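PDB 7JID: UDP-L-Rhamnose Synthase from Acanthamoeba polyphaga mimivirus, which probably makes UDP-L-rhamnose with NADPH as reductant, and binds NADP and UDP-rhamnose in a Rossmann-type fold. Local coordinates for residues A[185-191]-A[220-225]; A[192-198]-A[215-219]; A[70-74]-A[136-140]; A[106-112]-A[143-147]. All blocks are in the same frame, centred on the assembly; numbering follows the deposited sequence.

Contact 1: A[185-191]-A[220-225]; sequences ICSIPNS and GLVSHN. With AWU ([[(2~{R},3~{S},4~{R},5~{R})-5-[2,4-bis(oxidanylidene)pyrimidin-1-yl]-3,4-bis(oxidanyl)oxolan-2-yl]methoxy-oxidanyl-phosphoryl] [(2~{R},3~{R},4~{R},5~{R},6~{S})-6-methyl-3,4,5-tris(oxidanyl)oxan-2-yl] hydrogen phosphate), chain C.
His224 meets the 185-191 loop with one face of its imidazole. Cys186 O sits 3.2 Å above that ring plane, over its centre. At the edge of the ring, His224 NE2 lies 2.8 Å from O3C on the ribose of the UDP-rhamnose, a hydrogen bond in which either atom could be the donor. Ile185 CG2 packs against His224 CB at 3.5 Å. The backbone of the same loop also holds the uracil: Cys186 N donates to O2 of the base in a nearly straight bond of 2.9 Å (168°). One nucleoside is thus held by a backbone N-H from one segment and a side chain from the other.

The next shell fixes the helix start that carries His224. Ser187 OG is anti to its own backbone N (chi1 -174°), which brings it to Asn225 N at 2.9 Å, where it accepts a hydrogen bond. Ser223 is the N-cap of this helix. Farther along, the segments run antiparallel, and Asn190 and Val222 form a single hydrogen-bonded pair. Val222 N reaches Asn190 O at 3.0 Å, and Asn190 N donates back to Val222 O. Leu221 CD2 lies against the backbone here, 3.3 Å from Asn190 C. The Asn190 amide turns back to its own loop through ND2 to Ile188 O, while Arg163 and Asn260 hold its OD1.

The contact joins the loop after strand 184-185 to the loop that leads into helix 224-234 and to its first turn. Helix 277-287 packs on Val222, and helix 246-252 touches Cys186 and Ile188.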
# COMPACT_ATOMS: atom_id res chain seq x y z
N ILE A 185 5.05 11.49 30.25
CA ILE A 185 5.46 12.23 29.03
C ILE A 185 6.80 11.68 28.59
O ILE A 185 7.75 11.71 29.37
CB ILE A 185 5.53 13.73 29.34
CG1 ILE A 185 4.17 14.29 29.79
CG2 ILE A 185 6.12 14.49 28.17
CD1 ILE A 185 3.06 14.20 28.77
N CYS A 186 6.86 11.24 27.33
CA CYS A 186 8.12 10.89 26.67
C CYS A 186 8.61 12.15 25.97
O CYS A 186 8.08 12.44 24.88
CB CYS A 186 7.95 9.70 25.74
SG CYS A 186 9.50 9.22 24.99
N SER A 187 9.49 12.94 26.62
CA SER A 187 9.89 14.26 26.06
C SER A 187 11.03 14.07 25.05
O SER A 187 12.17 13.72 25.40
CB SER A 187 10.25 15.27 27.13
OG SER A 187 10.52 16.57 26.59
N ILE A 188 10.79 14.44 23.80
CA ILE A 188 11.81 14.33 22.73
C ILE A 188 11.63 15.53 21.79
O ILE A 188 10.52 15.81 21.37
CB ILE A 188 11.67 12.99 21.95
CG1 ILE A 188 11.87 11.74 22.84
CG2 ILE A 188 12.65 12.97 20.78
CD1 ILE A 188 11.59 10.42 22.15
N PRO A 189 12.73 16.24 21.42
CA PRO A 189 12.63 17.35 20.46
C PRO A 189 12.07 16.85 19.12
O PRO A 189 12.55 15.85 18.58
CB PRO A 189 14.06 17.89 20.34
CG PRO A 189 14.70 17.46 21.65
CD PRO A 189 14.10 16.11 21.93
N ASN A 190 11.18 17.62 18.52
CA ASN A 190 10.48 17.19 17.30
C ASN A 190 10.04 18.39 16.46
O ASN A 190 9.80 19.49 17.04
CB ASN A 190 9.20 16.46 17.69
CG ASN A 190 9.40 14.97 17.80
OD1 ASN A 190 9.46 14.29 16.77
ND2 ASN A 190 9.46 14.46 19.04
N SER A 191 9.95 18.16 15.16
CA SER A 191 9.29 19.07 14.21
C SER A 191 7.79 18.91 14.37
O SER A 191 7.28 17.76 14.26
CB SER A 191 9.72 18.83 12.83
OG SER A 191 11.07 19.22 12.61
N GLY A 220 12.40 24.38 13.02
CA GLY A 220 13.05 24.04 14.28
C GLY A 220 12.32 22.97 15.09
O GLY A 220 11.40 22.30 14.60
N LEU A 221 12.87 22.71 16.26
CA LEU A 221 12.47 21.63 17.17
C LEU A 221 11.95 22.15 18.48
O LEU A 221 12.48 23.16 19.00
CB LEU A 221 13.72 20.77 17.44
CG LEU A 221 14.27 19.98 16.26
CD1 LEU A 221 15.60 19.33 16.66
CD2 LEU A 221 13.25 18.96 15.75
N VAL A 222 10.95 21.47 19.02
CA VAL A 222 10.44 21.72 20.37
C VAL A 222 10.20 20.37 21.01
O VAL A 222 9.85 19.39 20.33
CB VAL A 222 9.17 22.58 20.36
CG1 VAL A 222 7.98 21.82 19.76
CG2 VAL A 222 8.91 23.17 21.73
N SER A 223 10.35 20.31 22.32
CA SER A 223 10.06 19.07 23.08
C SER A 223 8.77 19.21 23.84
O SER A 223 8.32 20.32 24.13
CB SER A 223 11.16 18.70 24.03
OG SER A 223 11.19 19.63 25.08
N HIS A 224 8.27 18.07 24.25
CA HIS A 224 7.08 17.99 25.13
C HIS A 224 7.38 18.80 26.40
O HIS A 224 6.51 19.53 26.87
CB HIS A 224 6.75 16.54 25.45
CG HIS A 224 6.68 15.61 24.29
ND1 HIS A 224 7.74 15.44 23.39
CD2 HIS A 224 5.71 14.77 23.89
CE1 HIS A 224 7.40 14.52 22.50
NE2 HIS A 224 6.16 14.12 22.77
N ASN A 225 8.57 18.63 26.97
CA ASN A 225 8.91 19.36 28.20
C ASN A 225 8.90 20.85 27.95
O ASN A 225 8.45 21.58 28.83
CB ASN A 225 10.24 18.88 28.76
CG ASN A 225 10.16 17.56 29.49
OD1 ASN A 225 9.09 16.99 29.68
ND2 ASN A 225 11.34 17.07 29.83
PA AWU C . -0.11 10.00 20.23
O1A AWU C . -0.02 8.53 20.40
O2A AWU C . -1.17 10.75 21.02
O3A AWU C . -0.47 10.57 18.75
PB AWU C . -0.22 9.81 17.31
O1B AWU C . 1.22 9.27 17.10
O2B AWU C . -1.42 8.87 17.05
O3B AWU C . -0.32 11.12 16.39
C5' AWU C . -0.84 11.35 12.81
O5' AWU C . -1.03 11.41 14.21
C4' AWU C . 0.16 12.42 12.39
O4' AWU C . 0.53 12.29 10.99
C3' AWU C . 1.39 12.28 13.21
O3' AWU C . 2.17 13.43 13.03
C2' AWU C . 1.11 12.23 14.71
C1' AWU C . 0.04 11.28 15.04
N1 AWU C . 3.04 10.32 24.35
C2 AWU C . 3.49 10.47 25.65
O2 AWU C . 4.33 11.35 25.92
N3 AWU C . 2.89 9.73 26.63
C4 AWU C . 1.98 8.75 26.35
O4 AWU C . 1.45 8.12 27.34
C5 AWU C . 1.52 8.62 25.04
C6 AWU C . 2.13 9.34 24.02
C1C AWU C . 3.64 11.12 23.24
C2C AWU C . 4.09 10.35 22.00
C3C AWU C . 3.96 11.43 20.90
C4C AWU C . 2.80 12.23 21.41
C5C AWU C . 1.50 12.04 20.66
C6' AWU C . -2.22 11.58 12.21
O2' AWU C . 0.58 13.48 15.09
O2C AWU C . 5.43 9.95 22.18
O3C AWU C . 5.08 12.30 20.90
O4C AWU C . 2.53 11.84 22.75
O5C AWU C . 1.29 10.61 20.56
O HOH W 1 10.64 21.68 11.48

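Contact 2: A[192-198]-A[215-219]; sequences MTILDQM and NFTNP
Asn218 faces the start of helix 195-207 and uses both ends of its side-chain amide there. Its OD1 accepts from Ile194 N at 2.9 Å, with the N-H pointing almost straight at the oxygen (165°). Its ND2 donates to Gln197 OE1, also at 2.9 Å. Gln197 OE1 lies near the amide plane of Asn218, though the two amide planes are 72° apart. Pro275 O is a second acceptor for ND2. The backbone of Asn218 is used as well: Asn218 N donates to Met192 O at 3.0 Å. Water 2 accepts from Met192 N and can donate to Asn218 O, probably bridging the two beside that bond.

Thr193 OG1 donates to Phe216 O at 2.7 Å. Its chi1 of -59° sets the hydroxyl beside the backbone N, and the same oxygen also pairs with Arg163 N. Thr217 CG2 lies close to this hydroxyl.

Met198 supplies the apolar side. It has two conformers. In one of them CE stands over the centre of the Phe216 ring, 4.0 Å from the centroid, with the sulfur farther off above the same ring. This CH-pi and Met-aromatic contact is tentative, as it holds for that copy only. Leu267 touches both residues.

The polar groups in this buried contact are therefore largely matched inside the protein. Ile194 is the N-cap residue, and Asn218 takes up its backbone N-H from another part of the chain. The position of the helix start is thus tied to the loop after strand 212-215.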
# COMPACT_ATOMS: atom_id res chain seq x y z
N MET A 192 7.08 20.03 14.51
CA MET A 192 5.62 20.03 14.71
C MET A 192 4.99 21.13 13.86
O MET A 192 5.68 22.02 13.47
CB MET A 192 5.21 20.21 16.17
CG MET A 192 6.09 19.46 17.14
SD MET A 192 5.31 19.39 18.77
CE MET A 192 6.54 18.41 19.69
N THR A 193 3.69 21.02 13.65
CA THR A 193 2.89 21.90 12.76
C THR A 193 1.86 22.65 13.59
O THR A 193 0.97 22.00 14.14
CB THR A 193 2.17 21.08 11.69
OG1 THR A 193 3.13 20.36 10.90
CG2 THR A 193 1.40 21.95 10.72
N ILE A 194 1.96 23.98 13.67
CA ILE A 194 0.91 24.81 14.28
C ILE A 194 -0.13 25.14 13.20
O ILE A 194 0.19 25.89 12.29
CB ILE A 194 1.45 26.07 14.97
CG1 ILE A 194 2.46 25.67 16.07
CG2 ILE A 194 0.27 26.84 15.51
CD1 ILE A 194 3.16 26.82 16.66
N LEU A 195 -1.29 24.48 13.26
CA LEU A 195 -2.26 24.56 12.14
C LEU A 195 -2.81 25.98 12.03
O LEU A 195 -3.04 26.40 10.91
CB LEU A 195 -3.38 23.53 12.36
CG LEU A 195 -3.00 22.08 12.12
CD1 LEU A 195 -4.17 21.17 12.45
CD2 LEU A 195 -2.53 21.84 10.69
N ASP A 196 -2.98 26.70 13.14
CA ASP A 196 -3.49 28.09 13.06
C ASP A 196 -2.57 28.93 12.17
O ASP A 196 -3.06 29.75 11.41
CB ASP A 196 -3.67 28.70 14.44
CG ASP A 196 -4.54 27.86 15.33
OD1 ASP A 196 -5.76 28.15 15.41
OD2 ASP A 196 -4.03 26.91 15.95
N GLN A 197 -1.27 28.70 12.23
CA GLN A 197 -0.25 29.44 11.48
C GLN A 197 -0.10 28.90 10.06
O GLN A 197 0.18 29.70 9.13
CB GLN A 197 1.06 29.43 12.27
CG GLN A 197 0.95 30.27 13.52
CD GLN A 197 2.07 30.04 14.49
OE1 GLN A 197 3.10 29.48 14.12
NE2 GLN A 197 1.85 30.47 15.73
N MET A 198 -0.23 27.59 9.87
CA MET A 198 0.24 27.00 8.60
C MET A 198 -0.94 26.64 7.68
O MET A 198 -0.69 26.44 6.51
CB MET A 198 1.19 25.84 8.89
CG MET A 198 2.38 26.30 9.71
SD MET A 198 3.76 25.12 9.76
CE MET A 198 4.33 25.28 8.07
N ASN A 215 8.03 19.44 3.31
CA ASN A 215 8.02 19.36 4.79
C ASN A 215 7.23 20.57 5.28
O ASN A 215 7.49 21.69 4.84
CB ASN A 215 9.45 19.29 5.32
CG ASN A 215 10.12 17.97 5.04
OD1 ASN A 215 9.47 16.94 4.87
ND2 ASN A 215 11.45 18.00 4.92
N PHE A 216 6.26 20.35 6.14
CA PHE A 216 5.21 21.32 6.44
C PHE A 216 5.04 21.39 7.96
O PHE A 216 3.93 21.33 8.47
CB PHE A 216 3.94 20.99 5.68
CG PHE A 216 3.16 22.23 5.40
CD1 PHE A 216 3.59 23.13 4.44
CD2 PHE A 216 1.94 22.43 6.02
CE1 PHE A 216 2.81 24.26 4.18
CE2 PHE A 216 1.20 23.57 5.78
CZ PHE A 216 1.63 24.46 4.82
N THR A 217 6.17 21.59 8.62
CA THR A 217 6.26 21.89 10.06
C THR A 217 6.83 23.30 10.25
O THR A 217 7.55 23.81 9.37
CB THR A 217 7.12 20.84 10.76
OG1 THR A 217 8.33 20.76 10.01
CG2 THR A 217 6.45 19.48 10.84
N ASN A 218 6.57 23.93 11.40
CA ASN A 218 7.22 25.21 11.76
C ASN A 218 8.72 24.94 11.85
O ASN A 218 9.14 23.83 12.24
CB ASN A 218 6.74 25.77 13.09
CG ASN A 218 5.30 26.25 13.13
OD1 ASN A 218 4.36 25.46 13.05
ND2 ASN A 218 5.15 27.57 13.23
N PRO A 219 9.55 25.89 11.41
CA PRO A 219 10.99 25.68 11.51
C PRO A 219 11.44 25.31 12.93
O PRO A 219 10.93 25.90 13.90
CB PRO A 219 11.57 26.99 11.02
CG PRO A 219 10.56 27.44 10.02
CD PRO A 219 9.19 27.10 10.63
O HOH W 2 8.66 22.29 14.54

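Contact 3: A[70-74]-A[136-140]; sequences IDYLE and GSSYS. With AWU ([[(2~{R},3~{S},4~{R},5~{R})-5-[2,4-bis(oxidanylidene)pyrimidin-1-yl]-3,4-bis(oxidanyl)oxolan-2-yl]methoxy-oxidanyl-phosphoryl] [(2~{R},3~{R},4~{R},5~{R},6~{S})-6-methyl-3,4,5-tris(oxidanyl)oxan-2-yl] hydrogen phosphate), chain C.
Glu74 OE2 is gripped by two donors: Ser138 N at 2.7 Å and water 3 at 2.6 Å. The amide uses the syn lone pair of the oxygen and points almost straight at it (174°). The other carboxylate oxygen, OE1, accepts from Ser138 OG at 2.7 Å, also on the syn side but tilted out of the carboxylate plane. Backbone and side chain of one serine thus hold both oxygens. A bend at chi2 (-60°) folds the carboxylate back to the helix start. Its charge there probably interacts favourably with the helix dipole. Water 3 also donates to Ile70 O and accepts from Tyr139 N.

Ser137 is the N-cap and accepts from Ser140 N. Beside it lies an apolar layer. Ile70 CG2 sits over one face of the Tyr139 ring, 4.0 Å from the centroid, in a CH-pi contact. Leu73 CD1 packs against Tyr139 CB.

Both segments reach the UDP-rhamnose. Ile70 N donates to phosphate oxygen O2B at 3.0 Å, and Tyr139 OH is hydrogen-bonded to O4' of the sugar at 2.8 Å. Tyr139 and Lys143, four residues on, match the YxxxK motif of short-chain dehydrogenase/reductase active sites.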
# COMPACT_ATOMS: atom_id res chain seq x y z
N ILE A 70 -2.94 6.28 16.66
CA ILE A 70 -2.58 5.35 15.58
C ILE A 70 -2.41 3.95 16.12
O ILE A 70 -2.33 3.02 15.31
CB ILE A 70 -1.33 5.81 14.82
CG1 ILE A 70 -0.11 5.91 15.74
CG2 ILE A 70 -1.66 7.11 14.09
CD1 ILE A 70 1.23 5.87 15.02
N ASP A 71 -2.44 3.75 17.45
CA ASP A 71 -2.40 2.37 17.98
C ASP A 71 -3.59 1.57 17.43
O ASP A 71 -3.53 0.33 17.39
CB ASP A 71 -2.42 2.41 19.50
CG ASP A 71 -1.04 2.59 20.10
OD1 ASP A 71 -0.11 2.80 19.31
OD2 ASP A 71 -0.91 2.34 21.33
N TYR A 72 -4.66 2.26 17.04
CA TYR A 72 -5.92 1.68 16.53
C TYR A 72 -5.55 0.72 15.41
O TYR A 72 -6.16 -0.35 15.26
CB TYR A 72 -6.85 2.79 16.06
CG TYR A 72 -8.01 2.31 15.23
CD1 TYR A 72 -8.04 2.44 13.85
CD2 TYR A 72 -9.09 1.72 15.86
CE1 TYR A 72 -9.09 1.95 13.10
CE2 TYR A 72 -10.16 1.25 15.12
CZ TYR A 72 -10.18 1.39 13.75
OH TYR A 72 -11.25 0.87 13.05
N LEU A 73 -4.58 1.10 14.54
CA LEU A 73 -4.27 0.32 13.32
C LEU A 73 -3.48 -0.95 13.60
O LEU A 73 -3.31 -1.72 12.67
CB LEU A 73 -3.49 1.17 12.30
CG LEU A 73 -4.21 2.46 11.89
CD1 LEU A 73 -3.24 3.40 11.20
CD2 LEU A 73 -5.38 2.11 11.01
N GLU A 74 -3.02 -1.18 14.84
CA GLU A 74 -2.18 -2.37 15.14
C GLU A 74 -3.06 -3.60 15.41
O GLU A 74 -2.51 -4.72 15.37
CB GLU A 74 -1.24 -2.06 16.30
CG GLU A 74 -0.35 -0.85 16.05
CD GLU A 74 0.55 -0.96 14.84
OE1 GLU A 74 0.69 -2.10 14.31
OE2 GLU A 74 1.13 0.07 14.40
N GLY A 136 8.30 1.94 12.69
CA GLY A 136 7.93 1.43 14.02
C GLY A 136 6.46 1.48 14.35
O GLY A 136 6.06 1.07 15.49
N SER A 137 5.61 1.97 13.44
CA SER A 137 4.14 1.86 13.59
C SER A 137 3.61 1.42 12.22
O SER A 137 4.19 1.78 11.17
CB SER A 137 3.48 3.11 14.07
OG SER A 137 3.60 4.14 13.09
N SER A 138 2.47 0.75 12.19
CA SER A 138 1.83 0.34 10.92
C SER A 138 1.39 1.58 10.14
O SER A 138 1.56 1.61 8.88
CB SER A 138 0.72 -0.63 11.16
OG SER A 138 1.26 -1.87 11.64
N TYR A 139 0.93 2.60 10.86
CA TYR A 139 0.58 3.93 10.29
C TYR A 139 1.77 4.48 9.53
O TYR A 139 1.70 4.88 8.35
CB TYR A 139 0.22 4.93 11.37
CG TYR A 139 -0.02 6.33 10.87
CD1 TYR A 139 -1.21 6.69 10.24
CD2 TYR A 139 0.93 7.32 11.07
CE1 TYR A 139 -1.42 7.98 9.78
CE2 TYR A 139 0.72 8.63 10.63
CZ TYR A 139 -0.47 8.96 10.01
OH TYR A 139 -0.66 10.25 9.58
N SER A 140 2.93 4.53 10.21
CA SER A 140 4.12 5.19 9.65
C SER A 140 4.59 4.40 8.43
O SER A 140 5.02 4.98 7.41
CB SER A 140 5.21 5.39 10.65
OG SER A 140 4.87 6.42 11.56
PA AWU C . -0.11 10.00 20.23
O1A AWU C . -0.02 8.53 20.40
O2A AWU C . -1.17 10.75 21.02
O3A AWU C . -0.47 10.57 18.75
PB AWU C . -0.22 9.81 17.31
O1B AWU C . 1.22 9.27 17.10
O2B AWU C . -1.42 8.87 17.05
O3B AWU C . -0.32 11.12 16.39
C5' AWU C . -0.84 11.35 12.81
O5' AWU C . -1.03 11.41 14.21
C4' AWU C . 0.16 12.42 12.39
O4' AWU C . 0.53 12.29 10.99
C3' AWU C . 1.39 12.28 13.21
O3' AWU C . 2.17 13.43 13.03
C2' AWU C . 1.11 12.23 14.71
C1' AWU C . 0.04 11.28 15.04
N1 AWU C . 3.04 10.32 24.35
C2 AWU C . 3.49 10.47 25.65
O2 AWU C . 4.33 11.35 25.92
N3 AWU C . 2.89 9.73 26.63
C4 AWU C . 1.98 8.75 26.35
O4 AWU C . 1.45 8.12 27.34
C5 AWU C . 1.52 8.62 25.04
C6 AWU C . 2.13 9.34 24.02
C1C AWU C . 3.64 11.12 23.24
C2C AWU C . 4.09 10.35 22.00
C3C AWU C . 3.96 11.43 20.90
C4C AWU C . 2.80 12.23 21.41
C5C AWU C . 1.50 12.04 20.66
C6' AWU C . -2.22 11.58 12.21
O2' AWU C . 0.58 13.48 15.09
O2C AWU C . 5.43 9.95 22.18
O3C AWU C . 5.08 12.30 20.90
O4C AWU C . 2.53 11.84 22.75
O5C AWU C . 1.29 10.61 20.56
O HOH W 3 -0.05 2.31 13.71

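Contact 4: A[106-112]-A[143-147]; sequences YLGTGCI and KGFTD. With NAP (NADP nicotinamide-adenine-dinucleotide phosphate), chain D.
Lys143 packs closely on Thr109: Lys143 CB is 3.4 Å from Thr109 CG2, tighter than usual for two carbons. Farther out, the lysine chain bends at chi2 (-75°) and carries its amine to Tyr106. Lys143 NZ donates to Tyr106 OH at 2.9 Å, near the plane of the ring. Thr146 CG2 touches the same hydroxyl. On the other flank, Ile112 CG2 lies 3.6 Å from Gly144 N, where the helix has no side chain. Ile112 CD1 crosses to the Asp147 carboxylate carbon CG at 3.6 Å.

Between these two packed ends the contact is looser and filled by water, though still buried. Water 4 links Tyr106 OH to Lys143 O. Water 5 donates to Asp147 OD1 and makes only a weak bond with Thr109 N. Arg161 forms a salt bridge with Asp147 OD2. Thr109 OG1 accepts from Cys111 N in an ST turn and is hydrogen-bonded to the sugar of the UDP-rhamnose. Toward the NADP, Lys143 NZ is 3.9 Å from the ribose oxygen O3D.

Strand 103-109 lies in the parallel Rossmann sheet between strands 54-57 and 157-162. The axes of its 106-109 part and of helix piece 143-147 approach to 8.6 Å at 131°, and helix 79-99 packs beside both.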
# COMPACT_ATOMS: atom_id res chain seq x y z
N TYR A 106 -2.71 16.99 -1.07
CA TYR A 106 -2.73 15.82 -0.18
C TYR A 106 -2.05 16.20 1.14
O TYR A 106 -0.88 16.47 1.16
CB TYR A 106 -2.07 14.61 -0.86
CG TYR A 106 -1.71 13.52 0.11
CD1 TYR A 106 -2.70 12.80 0.76
CD2 TYR A 106 -0.39 13.20 0.32
CE1 TYR A 106 -2.37 11.81 1.67
CE2 TYR A 106 -0.03 12.22 1.24
CZ TYR A 106 -1.03 11.50 1.87
OH TYR A 106 -0.75 10.54 2.81
N LEU A 107 -2.81 16.18 2.23
CA LEU A 107 -2.21 16.41 3.58
C LEU A 107 -1.67 15.08 4.09
O LEU A 107 -2.48 14.18 4.40
CB LEU A 107 -3.23 17.00 4.54
CG LEU A 107 -2.59 17.61 5.80
CD1 LEU A 107 -1.51 18.63 5.48
CD2 LEU A 107 -3.66 18.27 6.66
N GLY A 108 -0.34 14.90 3.98
CA GLY A 108 0.35 13.68 4.43
C GLY A 108 0.96 13.88 5.80
O GLY A 108 0.43 14.56 6.66
N THR A 109 2.09 13.23 5.98
CA THR A 109 2.75 13.17 7.29
C THR A 109 4.26 13.15 7.14
O THR A 109 4.78 12.50 6.21
CB THR A 109 2.22 11.98 8.10
OG1 THR A 109 2.85 12.03 9.39
CG2 THR A 109 2.51 10.65 7.43
N GLY A 110 4.93 13.79 8.11
CA GLY A 110 6.38 13.64 8.25
C GLY A 110 6.73 12.60 9.30
O GLY A 110 7.94 12.45 9.52
N CYS A 111 5.78 11.81 9.81
CA CYS A 111 6.07 10.71 10.78
C CYS A 111 6.56 9.45 10.05
O CYS A 111 6.12 8.36 10.36
CB CYS A 111 4.88 10.52 11.70
SG CYS A 111 4.83 11.95 12.82
N ILE A 112 7.45 9.63 9.07
CA ILE A 112 8.02 8.53 8.23
C ILE A 112 9.53 8.51 8.40
O ILE A 112 10.19 7.71 7.72
CB ILE A 112 7.58 8.77 6.77
CG1 ILE A 112 8.15 10.08 6.22
CG2 ILE A 112 6.04 8.76 6.74
CD1 ILE A 112 7.76 10.37 4.80
N LYS A 143 2.03 5.10 5.50
CA LYS A 143 2.17 6.53 5.12
C LYS A 143 3.50 6.78 4.43
O LYS A 143 3.54 7.64 3.56
CB LYS A 143 1.92 7.46 6.30
CG LYS A 143 0.45 7.59 6.68
CD LYS A 143 -0.33 8.48 5.68
CE LYS A 143 -1.70 8.89 6.11
NZ LYS A 143 -2.30 9.87 5.18
N GLY A 144 4.54 6.07 4.82
CA GLY A 144 5.84 6.18 4.15
C GLY A 144 5.68 5.82 2.70
O GLY A 144 6.17 6.57 1.78
N PHE A 145 5.03 4.70 2.42
CA PHE A 145 4.81 4.31 1.01
C PHE A 145 3.90 5.30 0.32
O PHE A 145 4.12 5.60 -0.83
CB PHE A 145 4.31 2.87 0.91
CG PHE A 145 5.41 1.89 1.23
CD1 PHE A 145 6.49 1.75 0.38
CD2 PHE A 145 5.44 1.20 2.44
CE1 PHE A 145 7.53 0.89 0.68
CE2 PHE A 145 6.46 0.31 2.72
CZ PHE A 145 7.51 0.18 1.84
N THR A 146 2.84 5.80 0.97
CA THR A 146 2.00 6.83 0.31
C THR A 146 2.87 8.04 -0.07
O THR A 146 2.74 8.59 -1.19
CB THR A 146 0.82 7.25 1.17
OG1 THR A 146 0.21 6.00 1.51
CG2 THR A 146 -0.10 8.18 0.43
N ASP A 147 3.78 8.40 0.79
CA ASP A 147 4.61 9.59 0.55
C ASP A 147 5.50 9.33 -0.67
O ASP A 147 5.61 10.21 -1.51
CB ASP A 147 5.48 9.90 1.77
CG ASP A 147 6.31 11.14 1.55
OD1 ASP A 147 5.83 12.22 1.92
OD2 ASP A 147 7.49 10.99 1.15
PA NAP D . -9.91 13.03 11.40
O1A NAP D . -10.61 14.05 12.28
O2A NAP D . -10.06 11.58 11.72
O5B NAP D . -10.46 13.38 9.95
C5B NAP D . -10.31 12.44 8.88
C4B NAP D . -11.46 12.46 7.88
O4B NAP D . -11.18 11.64 6.75
C3B NAP D . -12.71 11.94 8.56
O3B NAP D . -13.71 12.94 8.25
C2B NAP D . -12.96 10.62 7.83
O2B NAP D . -14.33 10.48 7.61
C1B NAP D . -12.29 10.83 6.47
N9A NAP D . -11.91 9.66 5.70
C8A NAP D . -11.09 8.69 6.08
N7A NAP D . -10.93 7.79 5.10
C5A NAP D . -11.69 8.20 4.07
C6A NAP D . -11.97 7.68 2.79
N6A NAP D . -11.40 6.56 2.42
N1A NAP D . -12.84 8.40 2.01
C2A NAP D . -13.37 9.56 2.45
N3A NAP D . -13.17 10.12 3.65
C4A NAP D . -12.31 9.45 4.47
O3 NAP D . -8.32 13.24 11.23
PN NAP D . -7.53 14.64 11.01
O1N NAP D . -6.59 14.60 12.20
O2N NAP D . -8.34 15.79 10.58
O5D NAP D . -6.58 14.21 9.82
C5D NAP D . -6.71 14.38 8.41
C4D NAP D . -5.74 13.38 7.72
O4D NAP D . -4.85 14.11 6.95
C3D NAP D . -4.93 12.67 8.78
O3D NAP D . -4.15 11.53 8.24
C2D NAP D . -4.18 13.96 9.19
O2D NAP D . -2.98 13.86 9.97
C1D NAP D . -3.86 14.60 7.87
P2B NAP D . -15.12 9.22 8.16
O1X NAP D . -15.36 9.39 9.60
O2X NAP D . -16.41 9.46 7.36
O3X NAP D . -14.44 7.88 7.85
O HOH W 4 1.95 10.18 3.32
O HOH W 5 3.30 12.54 2.97

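From the N terminus, 70-74 comes first, then 106-112. Contact 3 closes at 136-140, tying the loop before helix 79-99 to the start of helix 138-150. Contact 4 closes at 143-147, tying strand 103-109 to the same helix. These two loops cross, and Ser140 OG probably bonds to Cys111 O between them. Contacts 1 and 2 come after both, and these two nest. Contact 2, the inner one, closes at 215-219, joining the loop after strand 212-215 to the start of helix 195-207. Contact 1 closes next at 220-225, joining the loop after strand 184-185 to the start of helix 224-234. Contacts 1 and 3 meet different parts of the same UDP-rhamnose.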